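Local coordinates for sterol carrier protein 2 (Thermus thermophilus, PDB 2CX7) that probably binds sterols or other lipids in a hydrophobic cavity and carries them, at residues Glu20-Ala25 with Leu53-Gly58; Ala36-Pro41 with Leu101-Lys106. All blocks are in the same frame, centred on the assembly; numbering follows the deposited sequence.

This pair of contacts illustrates how one mixed beta-sheet can be held in two different ways: one contact docks a helix on it, the other spans its strands. Contact 1 sets helix 20-25 against the end of strand 49-56 and is mostly buried; contact 2 joins the residues just past strand 32-37 to edge strand 103-106 by charge at the surface. Strands 32-37 and 49-56 are neighbours in the sheet, so both contacts reach it, yet their centres lie about 23 Å apart on opposite sides of the chain's centre, with nearest atoms about 9 Å apart. Along the sequence the segments alternate, 20-25, 36-41, 53-58, 101-106, all within the SCP-2 family region.

Contact 1: Glu20-Ala25 with Leu53-Gly58; sequences EAYRKA and LDLWHG
Tyr-22 of helix 20-25 brings its phenol to Leu-55 and Gly-58, in the beta-hairpin of strands 49-56 and 59-67, whose type I' turn has His-57 and Gly-58 at its centre. With CG anti to the backbone N (chi1 173°), the phenol lies between helix and hairpin, and its hydroxyl meets the forked end of Leu-55, OH standing 3.6 Å from CD1 and from CD2 alike. The two side chains run obliquely to each other. Farther back along the ring, Tyr-22 CE2 passes 3.5 Å from Gly-58 O. Leu-16 of helix 6-17 touches both Tyr-22 and Leu-55, while Leu-122 of helix 116-127 adds to the packing around the tyrosine.

Water carries the polar link: one molecule lies 2.9 Å from Tyr-22 OH and accepts from Gly-58 N. A second, in plane at the guanidinium edge, accepts from Arg-23 NE and can donate to Gly-58 O; Arg-23 NH2 bonds to Asn-17 O. Gly-58 has a positive phi of 96°, and a side chain here would run into both Arg-23 O and His-57 O. Its own carbonyl instead faces the helix backbone, receiving a CA-H...O contact from Arg-23 CA to Gly-58 O at 3.5 Å.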
# COMPACT_ATOMS: atom_id res chain seq x y z
N GLU A 20 3.89 -2.93 -16.35
CA GLU A 20 5.18 -2.47 -16.85
C GLU A 20 5.54 -1.10 -16.25
O GLU A 20 6.72 -0.81 -16.05
CB GLU A 20 5.16 -2.36 -18.37
CG GLU A 20 5.07 -3.67 -19.10
CD GLU A 20 4.79 -3.49 -20.58
OE1 GLU A 20 3.64 -3.11 -20.91
OE2 GLU A 20 5.70 -3.73 -21.40
N ALA A 21 4.53 -0.27 -15.99
CA ALA A 21 4.76 1.06 -15.44
C ALA A 21 5.32 0.97 -14.02
O ALA A 21 6.27 1.68 -13.67
CB ALA A 21 3.45 1.87 -15.44
N TYR A 22 4.72 0.11 -13.21
CA TYR A 22 5.22 -0.06 -11.85
C TYR A 22 6.61 -0.70 -11.90
O TYR A 22 7.51 -0.32 -11.15
CB TYR A 22 4.29 -0.95 -11.02
CG TYR A 22 4.90 -1.25 -9.68
CD1 TYR A 22 5.04 -0.24 -8.72
CD2 TYR A 22 5.43 -2.50 -9.39
CE1 TYR A 22 5.72 -0.47 -7.52
CE2 TYR A 22 6.10 -2.74 -8.21
CZ TYR A 22 6.24 -1.72 -7.28
OH TYR A 22 6.92 -1.97 -6.11
N ARG A 23 6.76 -1.68 -12.78
CA ARG A 23 8.02 -2.40 -12.92
C ARG A 23 9.17 -1.44 -13.21
O ARG A 23 10.25 -1.57 -12.63
CB ARG A 23 7.90 -3.43 -14.05
CG ARG A 23 8.88 -4.60 -13.96
CD ARG A 23 8.69 -5.51 -15.15
NE ARG A 23 7.32 -6.02 -15.21
CZ ARG A 23 6.68 -6.30 -16.34
NH1 ARG A 23 7.28 -6.11 -17.50
NH2 ARG A 23 5.44 -6.78 -16.30
N LYS A 24 8.93 -0.47 -14.09
CA LYS A 24 9.96 0.51 -14.43
C LYS A 24 10.21 1.47 -13.27
O LYS A 24 11.36 1.69 -12.88
CB LYS A 24 9.53 1.32 -15.67
CG LYS A 24 9.53 0.54 -16.97
CD LYS A 24 9.29 1.47 -18.16
CE LYS A 24 9.25 0.69 -19.47
NZ LYS A 24 8.12 -0.28 -19.51
N ALA A 25 9.14 2.01 -12.70
CA ALA A 25 9.23 2.96 -11.59
C ALA A 25 9.94 2.44 -10.34
O ALA A 25 10.63 3.19 -9.65
CB ALA A 25 7.84 3.45 -11.21
N LEU A 53 3.21 -6.06 1.38
CA LEU A 53 3.80 -6.37 0.08
C LEU A 53 5.31 -6.60 0.17
O LEU A 53 6.04 -5.76 0.70
CB LEU A 53 3.54 -5.22 -0.89
CG LEU A 53 2.10 -4.69 -0.99
CD1 LEU A 53 2.10 -3.31 -1.66
CD2 LEU A 53 1.26 -5.68 -1.77
N ASP A 54 5.76 -7.74 -0.34
CA ASP A 54 7.19 -8.07 -0.38
C ASP A 54 7.63 -7.59 -1.76
O ASP A 54 7.60 -8.34 -2.73
CB ASP A 54 7.37 -9.59 -0.25
CG ASP A 54 8.83 -10.01 -0.28
OD1 ASP A 54 9.72 -9.14 -0.34
OD2 ASP A 54 9.08 -11.23 -0.25
N LEU A 55 8.01 -6.32 -1.84
CA LEU A 55 8.39 -5.71 -3.11
C LEU A 55 9.89 -5.78 -3.37
O LEU A 55 10.68 -5.60 -2.45
CB LEU A 55 7.92 -4.25 -3.13
CG LEU A 55 6.42 -4.04 -2.86
CD1 LEU A 55 6.13 -2.57 -2.67
CD2 LEU A 55 5.61 -4.61 -4.01
N TRP A 56 10.28 -6.00 -4.62
CA TRP A 56 11.69 -6.09 -4.96
C TRP A 56 12.01 -5.86 -6.44
O TRP A 56 11.60 -6.62 -7.32
CB TRP A 56 12.23 -7.46 -4.53
CG TRP A 56 13.73 -7.59 -4.65
CD1 TRP A 56 14.45 -7.94 -5.75
CD2 TRP A 56 14.69 -7.37 -3.60
NE1 TRP A 56 15.79 -7.95 -5.46
CE2 TRP A 56 15.97 -7.61 -4.15
CE3 TRP A 56 14.59 -6.99 -2.26
CZ2 TRP A 56 17.14 -7.48 -3.40
CZ3 TRP A 56 15.75 -6.87 -1.51
CH2 TRP A 56 17.02 -7.11 -2.08
N HIS A 57 12.75 -4.78 -6.70
CA HIS A 57 13.18 -4.43 -8.04
C HIS A 57 12.11 -4.43 -9.13
O HIS A 57 12.35 -4.93 -10.23
CB HIS A 57 14.33 -5.34 -8.48
CG HIS A 57 15.55 -5.26 -7.61
ND1 HIS A 57 16.73 -5.89 -7.92
CD2 HIS A 57 15.75 -4.64 -6.42
CE1 HIS A 57 17.61 -5.67 -6.96
NE2 HIS A 57 17.04 -4.91 -6.04
N GLY A 58 10.94 -3.88 -8.82
CA GLY A 58 9.89 -3.82 -9.81
C GLY A 58 8.87 -4.94 -9.75
O GLY A 58 7.83 -4.88 -10.41
O HOH W 1 9.21 -3.72 -6.55
O HOH W 2 6.12 -5.81 -12.37
O HOH W 3 12.40 -3.54 -13.17

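Contact 2: Ala36-Pro41 with Leu101-Lys106; sequences AVRPDP and LLELKK
Glu-103 OE1 is gripped by two cations, Arg-38 NH2 at 2.8 Å from across the contact and Lys-105 NZ at 2.9 Å from its own strand, the latter a weak bond. The arginine bond is somewhat bent, with an angle of 138° at the hydrogen. It uses the anti side of the carboxylate oxygen, 25° out of the carboxylate plane, while OE1 itself lies close to the plane of the guanidinium, at its edge. The planes of the two flat groups stand 70° apart, and the side chains cross at about a right angle. Arg-38 makes this reach because its chain runs extended from CG to NE; Glu-103, with CG anti to the backbone N and the chain extended beyond it, carries OE1 to the arginine. Glu-103 CB also lies 3.7 Å from Arg-38 NH2.

A water accepts from Arg-38 NH2 at 2.8 Å and donates weakly to Leu-101 O, adding a solvent link to the loop before the strand. The rest of the guanidinium is held by strand 74-78 and the residue just after it: NE pairs with Glu-77 and NH1 with Asp-79. The three acids around the guanidinium would probably offset the nearness of Lys-105 NZ, 5.1 Å from Arg-38 NH2. A methionine in place of Arg-38 would probably leave Glu-103 with the weak lysine bond as its remaining partner here, and Glu-77 and Asp-79 without their shared counterion.

Lys-105 and Lys-106 together face Val-75 in a classic beta bulge on strand 103-106. The arrangement is a surface salt-bridge network spanning the edge of a mixed sheet, in which an arginine beyond strand 32-37 reaches across strand 74-78 to the outermost strand 103-106 of the SCP-2 fold.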
# COMPACT_ATOMS: atom_id res chain seq x y z
N ALA A 36 -1.57 -0.20 6.17
CA ALA A 36 -2.34 -0.51 7.37
C ALA A 36 -3.59 0.33 7.61
O ALA A 36 -3.57 1.55 7.45
CB ALA A 36 -1.42 -0.43 8.58
N VAL A 37 -4.66 -0.36 8.01
CA VAL A 37 -5.95 0.24 8.34
C VAL A 37 -6.06 0.23 9.86
O VAL A 37 -5.89 -0.82 10.48
CB VAL A 37 -7.13 -0.59 7.75
CG1 VAL A 37 -8.47 0.03 8.18
CG2 VAL A 37 -7.04 -0.64 6.24
N ARG A 38 -6.32 1.40 10.45
CA ARG A 38 -6.46 1.52 11.90
C ARG A 38 -7.70 0.75 12.36
O ARG A 38 -8.62 0.53 11.56
CB ARG A 38 -6.61 2.99 12.29
CG ARG A 38 -5.42 3.86 11.90
CD ARG A 38 -5.59 5.28 12.43
NE ARG A 38 -4.38 6.07 12.18
CZ ARG A 38 -4.32 7.12 11.38
NH1 ARG A 38 -5.40 7.54 10.73
NH2 ARG A 38 -3.16 7.74 11.21
N PRO A 39 -7.74 0.33 13.63
CA PRO A 39 -8.91 -0.40 14.15
C PRO A 39 -10.20 0.33 13.82
O PRO A 39 -10.32 1.55 14.02
CB PRO A 39 -8.64 -0.45 15.65
CG PRO A 39 -7.14 -0.61 15.68
CD PRO A 39 -6.70 0.43 14.67
N ASP A 40 -11.18 -0.43 13.32
CA ASP A 40 -12.46 0.11 12.91
C ASP A 40 -13.51 -1.00 13.09
O ASP A 40 -13.86 -1.70 12.15
CB ASP A 40 -12.39 0.50 11.42
CG ASP A 40 -13.59 1.30 10.95
OD1 ASP A 40 -14.62 1.33 11.66
OD2 ASP A 40 -13.50 1.90 9.85
N PRO A 41 -14.01 -1.17 14.32
CA PRO A 41 -15.02 -2.19 14.62
C PRO A 41 -16.26 -2.11 13.70
O PRO A 41 -16.78 -3.13 13.26
CB PRO A 41 -15.37 -1.91 16.08
CG PRO A 41 -14.09 -1.39 16.64
CD PRO A 41 -13.59 -0.47 15.55
N LEU A 101 -2.55 12.42 6.24
CA LEU A 101 -3.80 11.64 6.11
C LEU A 101 -3.36 10.18 5.99
O LEU A 101 -4.01 9.28 6.53
CB LEU A 101 -4.59 12.10 4.87
CG LEU A 101 -5.25 13.47 5.04
CD1 LEU A 101 -5.84 13.94 3.71
CD2 LEU A 101 -6.32 13.38 6.11
N LEU A 102 -2.28 9.96 5.25
CA LEU A 102 -1.67 8.65 5.16
C LEU A 102 -0.48 8.93 6.06
O LEU A 102 0.31 9.83 5.78
CB LEU A 102 -1.19 8.32 3.74
CG LEU A 102 -2.24 8.05 2.65
CD1 LEU A 102 -1.51 7.72 1.36
CD2 LEU A 102 -3.16 6.90 3.06
N GLU A 103 -0.37 8.19 7.15
CA GLU A 103 0.70 8.41 8.11
C GLU A 103 1.84 7.42 7.99
O GLU A 103 1.65 6.21 8.08
CB GLU A 103 0.11 8.40 9.53
CG GLU A 103 1.15 8.45 10.65
CD GLU A 103 0.53 8.67 12.03
OE1 GLU A 103 -0.57 8.15 12.28
OE2 GLU A 103 1.17 9.35 12.87
N LEU A 104 3.04 7.94 7.77
CA LEU A 104 4.20 7.07 7.66
C LEU A 104 4.63 6.70 9.07
O LEU A 104 5.26 7.49 9.78
CB LEU A 104 5.34 7.79 6.92
CG LEU A 104 6.56 6.92 6.60
CD1 LEU A 104 6.16 5.83 5.60
CD2 LEU A 104 7.67 7.79 6.03
N LYS A 105 4.27 5.49 9.48
CA LYS A 105 4.58 4.99 10.82
C LYS A 105 5.98 4.41 10.97
O LYS A 105 6.55 4.41 12.07
CB LYS A 105 3.55 3.94 11.23
CG LYS A 105 2.16 4.50 11.48
CD LYS A 105 2.13 5.39 12.71
CE LYS A 105 0.71 5.66 13.15
NZ LYS A 105 0.62 6.53 14.37
N LYS A 106 6.52 3.88 9.88
CA LYS A 106 7.86 3.31 9.90
C LYS A 106 8.52 3.63 8.57
O LYS A 106 7.92 3.46 7.51
CB LYS A 106 7.80 1.79 10.11
CG LYS A 106 9.16 1.13 10.24
CD LYS A 106 9.00 -0.34 10.59
CE LYS A 106 10.33 -1.08 10.59
NZ LYS A 106 10.09 -2.55 10.77
O HOH W 4 -3.92 9.97 9.77